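Local coordinates for protein alpha,alpha-trehalose-phosphate synthase (UDP-forming) (Burkholderia multivorans, PDB 5UOF) that belongs to glycosyltransferase family 20 and adopts the GT-B fold, in which two Rossmann-like domains face each other across a cleft, at residues A[142-147]-A[180-185]; A[149-154]-A[224-229]; A[282-287]-A[322-327]; A[330-335]-A[340-345]. All coordinates share one frame; numbering follows the deposited sequence.

The four contacts fall into two pairs, one in each Rossmann-like domain of the GT-B fold. Contacts 1 and 2 share helix 146-152 in the N-terminal domain and have centres about 10 Å apart. Contacts 3 and 4 share helix 314-335 in the C-terminal domain, again with centres about 10 Å apart. Contacts 1 and 4 are buried, contact 1 apolar apart from a water bridge, contact 4 apolar around an asparagine that pairs with the backbone. Contact 3 is half buried, with an aromatic ring beneath a polar bond. Contact 2 lies at the surface, where two stacked arginines share salt bridges to one aspartate.

Contact 1. Residues A[142-147]-A[180-185]; sequences HLLPFA and DELVKF
The ring of Phe-185 is held between two different surfaces. Over one face lies Pro-145, whose CB sits 4.1 Å from the ring centroid and 29° off the normal, a CH-pi contact; over the opposite face, displaced toward the rim, lies the carbonyl O of Glu-181 from the preceding helical turn. At the edge of the ring, near its plane, comes CD2 of Leu-144. The motif is a type I turn, Leu-143 to Phe-146, that leads into helix 146-152 and packs against helix 179-186 in the N-terminal Rossmann-like domain. Proline is tolerated at the N-cap position, since its missing amide hydrogen costs no helix bond there, and its rigid ring offers CH groups to the phenyl face.

Leu-144 works mainly through one methyl. With CG anti to the backbone N (chi1 -167°), CD2 reaches Phe-185 CB at 3.6 Å, the two side chains crossing at about a right angle. The same CD2 lies 4.0 Å from CD2 of Leu-182, one turn earlier on the helix. Tyr-115 and Leu-116 of helix 109-127 close in on this apolar cluster, and His-148 adds a ring beside Phe-185.

Leu-144 O has a hydrogen-bond partner in Tyr-189 OH, and a water joins the segments by donating to Leu-144 O at 2.8 Å and to Phe-185 O at 2.8 Å.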
# COMPACT_ATOMS: atom_id res chain seq x y z
N HIS A 142 11.01 -16.29 3.11
CA HIS A 142 10.64 -17.67 2.81
C HIS A 142 10.62 -18.53 4.06
O HIS A 142 9.98 -19.60 4.06
CB HIS A 142 11.62 -18.31 1.81
CG HIS A 142 11.66 -17.65 0.46
ND1 HIS A 142 10.66 -17.80 -0.47
CD2 HIS A 142 12.61 -16.88 -0.12
CE1 HIS A 142 10.98 -17.13 -1.57
NE2 HIS A 142 12.15 -16.56 -1.38
N LEU A 143 11.33 -18.11 5.11
CA LEU A 143 11.50 -18.90 6.32
C LEU A 143 10.87 -18.22 7.53
O LEU A 143 11.22 -18.54 8.67
CB LEU A 143 12.99 -19.14 6.58
CG LEU A 143 13.70 -20.05 5.59
CD1 LEU A 143 15.22 -19.87 5.67
CD2 LEU A 143 13.30 -21.49 5.85
N LEU A 144 9.98 -17.27 7.31
CA LEU A 144 9.32 -16.60 8.43
C LEU A 144 8.72 -17.54 9.47
O LEU A 144 8.94 -17.30 10.67
CB LEU A 144 8.29 -15.63 7.84
CG LEU A 144 7.70 -14.60 8.80
CD1 LEU A 144 7.39 -13.35 8.03
CD2 LEU A 144 6.45 -15.18 9.43
N PRO A 145 8.00 -18.61 9.13
CA PRO A 145 7.43 -19.49 10.17
C PRO A 145 8.43 -20.43 10.83
O PRO A 145 8.02 -21.28 11.62
CB PRO A 145 6.37 -20.30 9.40
CG PRO A 145 6.25 -19.67 8.05
CD PRO A 145 7.57 -19.03 7.78
N PHE A 146 9.73 -20.29 10.56
CA PHE A 146 10.68 -21.33 10.94
C PHE A 146 10.82 -21.45 12.46
O PHE A 146 10.83 -22.56 13.00
CB PHE A 146 12.04 -21.06 10.29
CG PHE A 146 12.97 -22.25 10.28
CD1 PHE A 146 12.88 -23.22 9.29
CD2 PHE A 146 13.96 -22.37 11.24
CE1 PHE A 146 13.75 -24.30 9.27
CE2 PHE A 146 14.84 -23.44 11.22
CZ PHE A 146 14.73 -24.41 10.24
N ALA A 147 10.95 -20.32 13.17
CA ALA A 147 11.05 -20.38 14.63
C ALA A 147 9.81 -20.99 15.25
O ALA A 147 9.92 -21.78 16.20
CB ALA A 147 11.27 -18.99 15.23
N ASP A 180 -2.38 -12.03 10.72
CA ASP A 180 -2.31 -12.24 12.16
C ASP A 180 -1.44 -13.44 12.51
O ASP A 180 -0.63 -13.38 13.44
CB ASP A 180 -3.71 -12.42 12.76
CG ASP A 180 -3.66 -12.72 14.25
OD1 ASP A 180 -3.44 -11.78 15.04
OD2 ASP A 180 -3.84 -13.90 14.64
N GLU A 181 -1.57 -14.54 11.76
CA GLU A 181 -0.76 -15.72 12.03
C GLU A 181 0.71 -15.48 11.70
O GLU A 181 1.60 -15.98 12.40
CB GLU A 181 -1.31 -16.91 11.25
CG GLU A 181 -0.66 -18.24 11.61
CD GLU A 181 -1.40 -19.43 11.05
OE1 GLU A 181 -1.62 -20.40 11.80
OE2 GLU A 181 -1.76 -19.39 9.85
N LEU A 182 0.98 -14.73 10.63
CA LEU A 182 2.37 -14.41 10.30
C LEU A 182 3.02 -13.62 11.43
O LEU A 182 4.19 -13.87 11.78
CB LEU A 182 2.45 -13.63 9.00
CG LEU A 182 2.02 -14.40 7.75
CD1 LEU A 182 2.09 -13.51 6.55
CD2 LEU A 182 2.90 -15.62 7.55
N VAL A 183 2.30 -12.66 12.00
CA VAL A 183 2.88 -11.87 13.08
C VAL A 183 3.08 -12.73 14.32
O VAL A 183 4.09 -12.59 15.02
CB VAL A 183 2.01 -10.62 13.34
CG1 VAL A 183 2.40 -9.97 14.65
CG2 VAL A 183 2.15 -9.62 12.18
N LYS A 184 2.15 -13.66 14.59
CA LYS A 184 2.39 -14.64 15.65
C LYS A 184 3.68 -15.42 15.40
O LYS A 184 4.48 -15.62 16.33
CB LYS A 184 1.21 -15.60 15.78
CG LYS A 184 1.40 -16.65 16.88
CD LYS A 184 0.22 -17.62 16.97
CE LYS A 184 0.11 -18.46 15.71
NZ LYS A 184 -0.97 -19.49 15.80
N PHE A 185 3.91 -15.87 14.16
CA PHE A 185 5.15 -16.56 13.83
C PHE A 185 6.36 -15.69 14.14
O PHE A 185 7.38 -16.17 14.68
CB PHE A 185 5.17 -16.94 12.36
CG PHE A 185 4.14 -17.96 11.97
CD1 PHE A 185 3.59 -18.81 12.92
CD2 PHE A 185 3.75 -18.09 10.65
CE1 PHE A 185 2.65 -19.76 12.55
CE2 PHE A 185 2.81 -19.03 10.27
CZ PHE A 185 2.26 -19.87 11.22
O HOH W 1 8.41 -18.33 13.20

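Contact 2. Residues A[149-154]-A[224-229]; sequences ALRELG and HGRVVK
Arg-151 and Arg-226 meet guanidinium to guanidinium, their planes only 20° apart. The groups are stacked with an offset: Arg-151 NE lies over one face of the Arg-226 group, toward its rim, 3.5 Å from Arg-226 NH2. The shortest approach joins Arg-151 NH2 to Arg-226 NH2 at 3.0 Å; both are donors, so no hydrogen bond links them. Arg-151 CD, 4.0 Å from Arg-226 NH1, adds a little contact from the aliphatic part of the chain.

The pairing is probably helped by an anion both arginines share. Asp-190 forms salt bridges with each, OD2 to Arg-151 NH2 and OD1 to Arg-226 NH2, which probably offsets the mutual charge of the stacked groups. The other nitrogens of Arg-151 are also engaged: NE donates to Ala-188 O, and NH1 to the carbonyls of Val-155 and Asn-157. Arginine suits this place because its flat end can bind several acceptors around its rim while a face remains for stacking. The Arg-226 chain reaches its position by a bend at chi3 (54°) after an extended chi2, with chi4 near 90° setting the turn of the plane.

Farther out, Gly-154 ends the helix in a Schellman motif, its positive phi, easy for glycine, letting the chain leave the helix. In the N-terminal Rossmann-like domain, helix 146-152 packs by Leu-150 on Ala-123 of helix 109-127 and on Ile-159 of strand 159-162, while strand 226-232, which carries Arg-226, lies in the sheet between strands 191-194 and 221-223.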
# COMPACT_ATOMS: atom_id res chain seq x y z
N ALA A 149 7.84 -23.22 14.06
CA ALA A 149 7.92 -24.66 13.87
C ALA A 149 8.93 -25.28 14.83
O ALA A 149 8.68 -26.35 15.40
CB ALA A 149 8.27 -24.98 12.42
N LEU A 150 10.07 -24.61 15.04
CA LEU A 150 11.05 -25.11 16.01
C LEU A 150 10.47 -25.11 17.42
O LEU A 150 10.68 -26.07 18.18
CB LEU A 150 12.33 -24.27 15.94
CG LEU A 150 13.23 -24.46 14.72
CD1 LEU A 150 14.38 -23.46 14.74
CD2 LEU A 150 13.79 -25.88 14.63
N ARG A 151 9.74 -24.06 17.79
CA ARG A 151 9.14 -24.02 19.12
C ARG A 151 8.18 -25.19 19.32
O ARG A 151 8.17 -25.82 20.38
CB ARG A 151 8.40 -22.70 19.36
CG ARG A 151 9.24 -21.44 19.21
CD ARG A 151 10.41 -21.39 20.19
NE ARG A 151 11.10 -20.10 20.04
CZ ARG A 151 12.33 -19.85 20.45
NH1 ARG A 151 13.06 -20.79 21.05
NH2 ARG A 151 12.85 -18.63 20.26
N GLU A 152 7.37 -25.50 18.29
CA GLU A 152 6.49 -26.66 18.35
C GLU A 152 7.24 -27.96 18.58
O GLU A 152 6.66 -28.93 19.09
CB GLU A 152 5.67 -26.76 17.06
CG GLU A 152 4.70 -25.60 16.84
CD GLU A 152 3.45 -25.74 17.68
OE1 GLU A 152 2.79 -26.80 17.60
OE2 GLU A 152 3.13 -24.80 18.43
N LEU A 153 8.52 -28.01 18.22
CA LEU A 153 9.33 -29.20 18.45
C LEU A 153 10.04 -29.17 19.80
O LEU A 153 10.83 -30.08 20.09
CB LEU A 153 10.37 -29.37 17.33
CG LEU A 153 9.78 -29.52 15.92
CD1 LEU A 153 10.87 -29.52 14.86
CD2 LEU A 153 8.93 -30.78 15.83
N GLY A 154 9.78 -28.17 20.63
CA GLY A 154 10.42 -28.06 21.92
C GLY A 154 11.75 -27.34 21.93
O GLY A 154 12.45 -27.39 22.95
N HIS A 224 2.13 -12.50 22.34
CA HIS A 224 1.96 -13.94 22.14
C HIS A 224 2.73 -14.74 23.18
O HIS A 224 3.37 -15.75 22.88
CB HIS A 224 2.36 -14.35 20.72
CG HIS A 224 1.43 -13.85 19.66
ND1 HIS A 224 0.19 -14.41 19.43
CD2 HIS A 224 1.56 -12.84 18.77
CE1 HIS A 224 -0.40 -13.77 18.44
NE2 HIS A 224 0.40 -12.81 18.02
N GLY A 225 2.67 -14.27 24.43
CA GLY A 225 3.33 -14.92 25.55
C GLY A 225 4.84 -14.92 25.51
O GLY A 225 5.45 -15.68 26.27
N ARG A 226 5.46 -14.10 24.67
CA ARG A 226 6.91 -14.08 24.55
C ARG A 226 7.41 -12.65 24.67
O ARG A 226 6.65 -11.68 24.56
CB ARG A 226 7.35 -14.71 23.22
CG ARG A 226 6.85 -16.15 23.04
CD ARG A 226 7.49 -16.82 21.83
NE ARG A 226 8.95 -16.75 21.89
CZ ARG A 226 9.72 -17.69 22.43
NH1 ARG A 226 9.17 -18.78 22.96
NH2 ARG A 226 11.03 -17.55 22.44
N VAL A 227 8.71 -12.52 24.93
CA VAL A 227 9.39 -11.24 24.95
C VAL A 227 10.28 -11.18 23.72
O VAL A 227 11.14 -12.05 23.53
CB VAL A 227 10.20 -11.05 26.24
CG1 VAL A 227 10.73 -9.62 26.33
CG2 VAL A 227 9.34 -11.35 27.45
N VAL A 228 10.09 -10.17 22.89
CA VAL A 228 10.73 -10.10 21.59
C VAL A 228 11.55 -8.82 21.54
O VAL A 228 11.03 -7.73 21.81
CB VAL A 228 9.70 -10.12 20.44
CG1 VAL A 228 10.40 -10.23 19.10
CG2 VAL A 228 8.70 -11.26 20.64
N LYS A 229 12.84 -8.95 21.22
CA LYS A 229 13.68 -7.80 20.90
C LYS A 229 13.47 -7.43 19.44
O LYS A 229 13.72 -8.25 18.55
CB LYS A 229 15.14 -8.13 21.17
CG LYS A 229 16.13 -7.23 20.49
CD LYS A 229 16.41 -6.00 21.31
CE LYS A 229 17.60 -5.24 20.76
NZ LYS A 229 17.80 -4.00 21.54

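Contact 3. Residues A[282-287]-A[322-327]; sequences ERFQAF and ETLEGE
Leu-324 is the first residue of 322-327 to touch Phe-284, and it does so with backbone as well as side chain. Its carbonyl O lies at the edge of the phenyl ring, near the plane, 3.8 Å from Phe-284 CE2, while its CB is 4.2 Å from the same carbon. Its CD2 stands above one face, toward the rim, so this leucine wraps round one side of the ring.

One turn later Glu-327 divides its side chain between two tasks. Its CB approaches Phe-284 CD2 obliquely at 4.1 Å, apolar against apolar. Beyond it the chain bends at chi2 (-57°) and brings the carboxylate across to Gln-285. There Gln-285 NE2 donates to Glu-327 OE2 at 2.8 Å, nearly straight at 163°. The acceptor lies in the amide plane of Gln-285, but the donor meets OE2 from above the carboxylate plane. Glutamine suits this place because its extended chain spans the gap and carries an N-H without charge. The same OE2 also takes a salt bridge from Arg-330, so two donors hold it.

The two helical segments run almost parallel, 8° between axes 10.3 Å apart. Phe-284 continues inward to Leu-303 and Ile-343 of the sheet, the packing expected of neighbouring helices of successive beta-alpha-beta units in a Rossmann-like domain.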
# COMPACT_ATOMS: atom_id res chain seq x y z
N GLU A 282 9.69 3.29 -15.53
CA GLU A 282 9.86 4.65 -15.05
C GLU A 282 11.31 5.09 -15.17
O GLU A 282 11.60 6.22 -15.55
CB GLU A 282 9.40 4.77 -13.60
CG GLU A 282 7.89 4.64 -13.40
CD GLU A 282 7.42 3.20 -13.28
OE1 GLU A 282 6.23 3.00 -12.94
OE2 GLU A 282 8.21 2.27 -13.52
N ARG A 283 12.24 4.18 -14.84
CA ARG A 283 13.66 4.47 -14.97
C ARG A 283 14.01 4.94 -16.38
O ARG A 283 14.64 5.99 -16.58
CB ARG A 283 14.44 3.19 -14.60
CG ARG A 283 15.91 3.37 -14.26
CD ARG A 283 16.10 3.69 -12.78
NE ARG A 283 15.50 2.66 -11.92
CZ ARG A 283 16.13 1.58 -11.47
NH1 ARG A 283 17.39 1.35 -11.80
NH2 ARG A 283 15.48 0.71 -10.69
N PHE A 284 13.58 4.17 -17.38
CA PHE A 284 13.88 4.50 -18.77
C PHE A 284 13.17 5.78 -19.18
O PHE A 284 13.74 6.62 -19.88
CB PHE A 284 13.46 3.38 -19.71
CG PHE A 284 14.33 2.15 -19.66
CD1 PHE A 284 15.30 1.98 -18.68
CD2 PHE A 284 14.17 1.17 -20.63
CE1 PHE A 284 16.08 0.83 -18.66
CE2 PHE A 284 14.96 0.01 -20.61
CZ PHE A 284 15.92 -0.14 -19.63
N GLN A 285 11.90 5.93 -18.78
CA GLN A 285 11.12 7.06 -19.26
C GLN A 285 11.63 8.38 -18.69
O GLN A 285 11.51 9.42 -19.34
CB GLN A 285 9.64 6.88 -18.92
CG GLN A 285 8.98 5.76 -19.74
CD GLN A 285 7.49 5.66 -19.50
OE1 GLN A 285 6.94 6.31 -18.62
NE2 GLN A 285 6.82 4.82 -20.29
N ALA A 286 12.16 8.36 -17.47
CA ALA A 286 12.73 9.59 -16.93
C ALA A 286 14.00 9.98 -17.66
O ALA A 286 14.28 11.17 -17.83
CB ALA A 286 12.99 9.44 -15.44
N PHE A 287 14.80 9.00 -18.10
CA PHE A 287 15.97 9.31 -18.92
C PHE A 287 15.53 9.90 -20.26
O PHE A 287 16.13 10.87 -20.74
CB PHE A 287 16.80 8.04 -19.13
CG PHE A 287 18.09 8.26 -19.88
CD1 PHE A 287 19.12 8.99 -19.31
CD2 PHE A 287 18.27 7.73 -21.15
CE1 PHE A 287 20.31 9.19 -20.00
CE2 PHE A 287 19.46 7.91 -21.83
CZ PHE A 287 20.47 8.65 -21.27
N GLU A 322 9.97 -8.10 -21.83
CA GLU A 322 9.32 -7.65 -23.06
C GLU A 322 8.94 -6.18 -22.97
O GLU A 322 9.14 -5.42 -23.93
CB GLU A 322 8.08 -8.51 -23.35
CG GLU A 322 7.19 -7.92 -24.43
CD GLU A 322 6.20 -8.93 -25.00
OE1 GLU A 322 6.53 -10.13 -25.03
OE2 GLU A 322 5.10 -8.51 -25.40
N THR A 323 8.40 -5.76 -21.82
CA THR A 323 8.03 -4.37 -21.64
C THR A 323 9.24 -3.46 -21.76
O THR A 323 9.16 -2.42 -22.44
CB THR A 323 7.36 -4.19 -20.28
OG1 THR A 323 6.15 -4.96 -20.24
CG2 THR A 323 7.02 -2.75 -20.05
N LEU A 324 10.36 -3.84 -21.15
CA LEU A 324 11.55 -2.99 -21.16
C LEU A 324 12.20 -2.96 -22.54
O LEU A 324 12.74 -1.92 -22.95
CB LEU A 324 12.57 -3.46 -20.13
CG LEU A 324 12.16 -3.32 -18.66
CD1 LEU A 324 13.31 -3.79 -17.78
CD2 LEU A 324 11.81 -1.86 -18.36
N GLU A 325 12.19 -4.09 -23.25
CA GLU A 325 12.71 -4.08 -24.61
C GLU A 325 11.89 -3.13 -25.49
O GLU A 325 12.46 -2.40 -26.31
CB GLU A 325 12.72 -5.50 -25.18
CG GLU A 325 13.83 -6.33 -24.57
CD GLU A 325 13.75 -7.83 -24.85
OE1 GLU A 325 14.76 -8.51 -24.58
OE2 GLU A 325 12.70 -8.33 -25.31
N GLY A 326 10.57 -3.10 -25.30
CA GLY A 326 9.76 -2.16 -26.06
C GLY A 326 10.06 -0.72 -25.71
O GLY A 326 10.11 0.14 -26.60
N GLU A 327 10.26 -0.43 -24.42
CA GLU A 327 10.58 0.93 -24.00
C GLU A 327 11.95 1.36 -24.52
O GLU A 327 12.11 2.47 -25.05
CB GLU A 327 10.52 1.04 -22.47
CG GLU A 327 9.12 1.17 -21.90
CD GLU A 327 8.37 2.36 -22.47
OE1 GLU A 327 7.58 2.18 -23.42
OE2 GLU A 327 8.60 3.49 -22.00

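Contact 4. Residues A[330-335]-A[340-345]; sequences RINGRF and WTPIQY. With EDO (1,2-ethanediol), chain N.
Asn-332 reaches from helix 314-335 to the backbone of Ile-343. Its CB leaves the helix with CG anti to the carbonyl carbon (chi1 -71°), which sends the amide across toward the first residue of strand 343-346. At the tip, OD1 accepts the N-H of Ile-343 at 2.8 Å (156°), in the carbonyl plane and on a lone pair. The ring of Pro-342 runs antiparallel beside the amide stem, its CD 3.2 Å from Asn-332 OD1. The other branch, ND2, donates to Ile-343 O at 2.9 Å (160°), again on a lone pair; ND2 also lies 3.9 Å from Thr-341 CG2.

Asparagine suits the place because one planar amide offers both an acceptor and a donor, as a neighbouring strand would. Strand 343-346 is the outermost of the parallel sheet, and this pairing fastens it directly to the helix of its own beta-alpha-beta unit, 301-306 to 314-335 to 343-346.

Apolar contacts flank the amide. On the side of helix 280-293, Ile-331 CG2 meets Ile-343 CD1 at 3.7 Å, with Phe-284 of that helix also against Ile-331. At the end of helix 314-335, Phe-335 CB rests 3.7 Å from Pro-342 CG, and Pro-342 in turn lies over one face of the Trp-340 ring. Phe-335 O comes obliquely to that ring, 3.2 Å from Trp-340 CZ3. Nearer solvent, Thr-341 OG1 shares a hydrogen bond of 2.7 Å with O1 of a 1,2-ethanediol molecule.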
# COMPACT_ATOMS: atom_id res chain seq x y z
N ARG A 330 11.63 2.02 -28.18
CA ARG A 330 10.98 3.28 -28.49
C ARG A 330 11.91 4.46 -28.23
O ARG A 330 12.02 5.37 -29.05
CB ARG A 330 9.70 3.43 -27.67
CG ARG A 330 8.90 4.67 -28.01
CD ARG A 330 7.68 4.79 -27.11
NE ARG A 330 8.05 4.80 -25.70
CZ ARG A 330 8.57 5.85 -25.09
NH1 ARG A 330 8.75 6.97 -25.78
NH2 ARG A 330 8.90 5.78 -23.80
N ILE A 331 12.61 4.45 -27.09
CA ILE A 331 13.45 5.59 -26.72
C ILE A 331 14.67 5.67 -27.63
O ILE A 331 15.06 6.77 -28.07
CB ILE A 331 13.84 5.49 -25.24
CG1 ILE A 331 12.59 5.64 -24.36
CG2 ILE A 331 14.88 6.53 -24.86
CD1 ILE A 331 12.80 5.25 -22.89
N ASN A 332 15.28 4.53 -27.95
CA ASN A 332 16.37 4.55 -28.92
C ASN A 332 15.87 4.95 -30.30
O ASN A 332 16.54 5.70 -31.01
CB ASN A 332 17.07 3.18 -28.94
CG ASN A 332 17.88 2.94 -27.67
OD1 ASN A 332 18.34 3.90 -27.04
ND2 ASN A 332 18.01 1.67 -27.25
N GLY A 333 14.67 4.52 -30.69
CA GLY A 333 14.13 4.97 -31.96
C GLY A 333 13.94 6.47 -32.00
O GLY A 333 14.14 7.11 -33.04
N ARG A 334 13.59 7.06 -30.85
CA ARG A 334 13.35 8.50 -30.80
C ARG A 334 14.64 9.30 -30.91
O ARG A 334 14.69 10.29 -31.64
CB ARG A 334 12.62 8.85 -29.50
CG ARG A 334 12.27 10.33 -29.37
CD ARG A 334 11.42 10.61 -28.14
NE ARG A 334 11.15 12.04 -28.05
CZ ARG A 334 10.63 12.66 -26.99
NH1 ARG A 334 10.33 11.97 -25.90
NH2 ARG A 334 10.43 13.97 -27.02
N PHE A 335 15.69 8.89 -30.19
CA PHE A 335 16.86 9.73 -30.00
C PHE A 335 18.14 9.23 -30.65
O PHE A 335 19.11 10.00 -30.71
CB PHE A 335 17.12 9.93 -28.49
CG PHE A 335 16.10 10.79 -27.80
CD1 PHE A 335 15.89 12.10 -28.21
CD2 PHE A 335 15.36 10.29 -26.74
CE1 PHE A 335 14.94 12.89 -27.58
CE2 PHE A 335 14.41 11.08 -26.11
CZ PHE A 335 14.21 12.39 -26.53
N TRP A 340 25.33 6.70 -31.77
CA TRP A 340 24.87 6.83 -30.40
C TRP A 340 23.63 5.97 -30.17
O TRP A 340 22.60 6.20 -30.81
CB TRP A 340 24.56 8.28 -30.06
CG TRP A 340 24.08 8.48 -28.65
CD1 TRP A 340 24.66 8.00 -27.51
CD2 TRP A 340 22.94 9.24 -28.25
NE1 TRP A 340 23.94 8.42 -26.41
CE2 TRP A 340 22.87 9.18 -26.84
CE3 TRP A 340 21.96 9.96 -28.94
CZ2 TRP A 340 21.87 9.82 -26.11
CZ3 TRP A 340 20.96 10.59 -28.22
CH2 TRP A 340 20.92 10.52 -26.82
N THR A 341 23.75 5.00 -29.25
CA THR A 341 22.63 4.26 -28.69
C THR A 341 22.30 4.87 -27.32
O THR A 341 23.10 4.73 -26.39
CB THR A 341 22.98 2.77 -28.54
OG1 THR A 341 23.07 2.16 -29.84
CG2 THR A 341 21.91 2.02 -27.73
N PRO A 342 21.18 5.59 -27.17
CA PRO A 342 20.89 6.24 -25.88
C PRO A 342 20.81 5.28 -24.70
O PRO A 342 21.35 5.58 -23.62
CB PRO A 342 19.54 6.92 -26.13
CG PRO A 342 19.55 7.22 -27.61
CD PRO A 342 20.32 6.10 -28.26
N ILE A 343 20.13 4.14 -24.85
CA ILE A 343 19.95 3.18 -23.77
C ILE A 343 20.54 1.85 -24.22
O ILE A 343 20.02 1.22 -25.16
CB ILE A 343 18.48 3.00 -23.37
CG1 ILE A 343 17.91 4.31 -22.82
CG2 ILE A 343 18.36 1.91 -22.28
CD1 ILE A 343 16.43 4.19 -22.39
N GLN A 344 21.62 1.44 -23.57
CA GLN A 344 22.14 0.08 -23.72
C GLN A 344 21.50 -0.79 -22.66
O GLN A 344 21.72 -0.57 -21.46
CB GLN A 344 23.66 0.06 -23.59
CG GLN A 344 24.35 0.92 -24.61
CD GLN A 344 25.84 1.02 -24.37
OE1 GLN A 344 26.40 2.12 -24.23
NE2 GLN A 344 26.50 -0.14 -24.30
N TYR A 345 20.69 -1.75 -23.08
CA TYR A 345 19.93 -2.59 -22.16
C TYR A 345 20.44 -4.01 -22.31
O TYR A 345 20.25 -4.65 -23.36
CB TYR A 345 18.43 -2.47 -22.43
CG TYR A 345 17.59 -3.47 -21.69
CD1 TYR A 345 17.88 -3.81 -20.38
CD2 TYR A 345 16.52 -4.09 -22.31
CE1 TYR A 345 17.13 -4.75 -19.71
CE2 TYR A 345 15.76 -5.02 -21.65
CZ TYR A 345 16.07 -5.34 -20.35
OH TYR A 345 15.32 -6.28 -19.70
C1 EDO N . 25.75 3.40 -32.00
O1 EDO N . 24.39 2.93 -32.03
C2 EDO N . 26.69 2.27 -32.39
O2 EDO N . 26.45 1.16 -31.53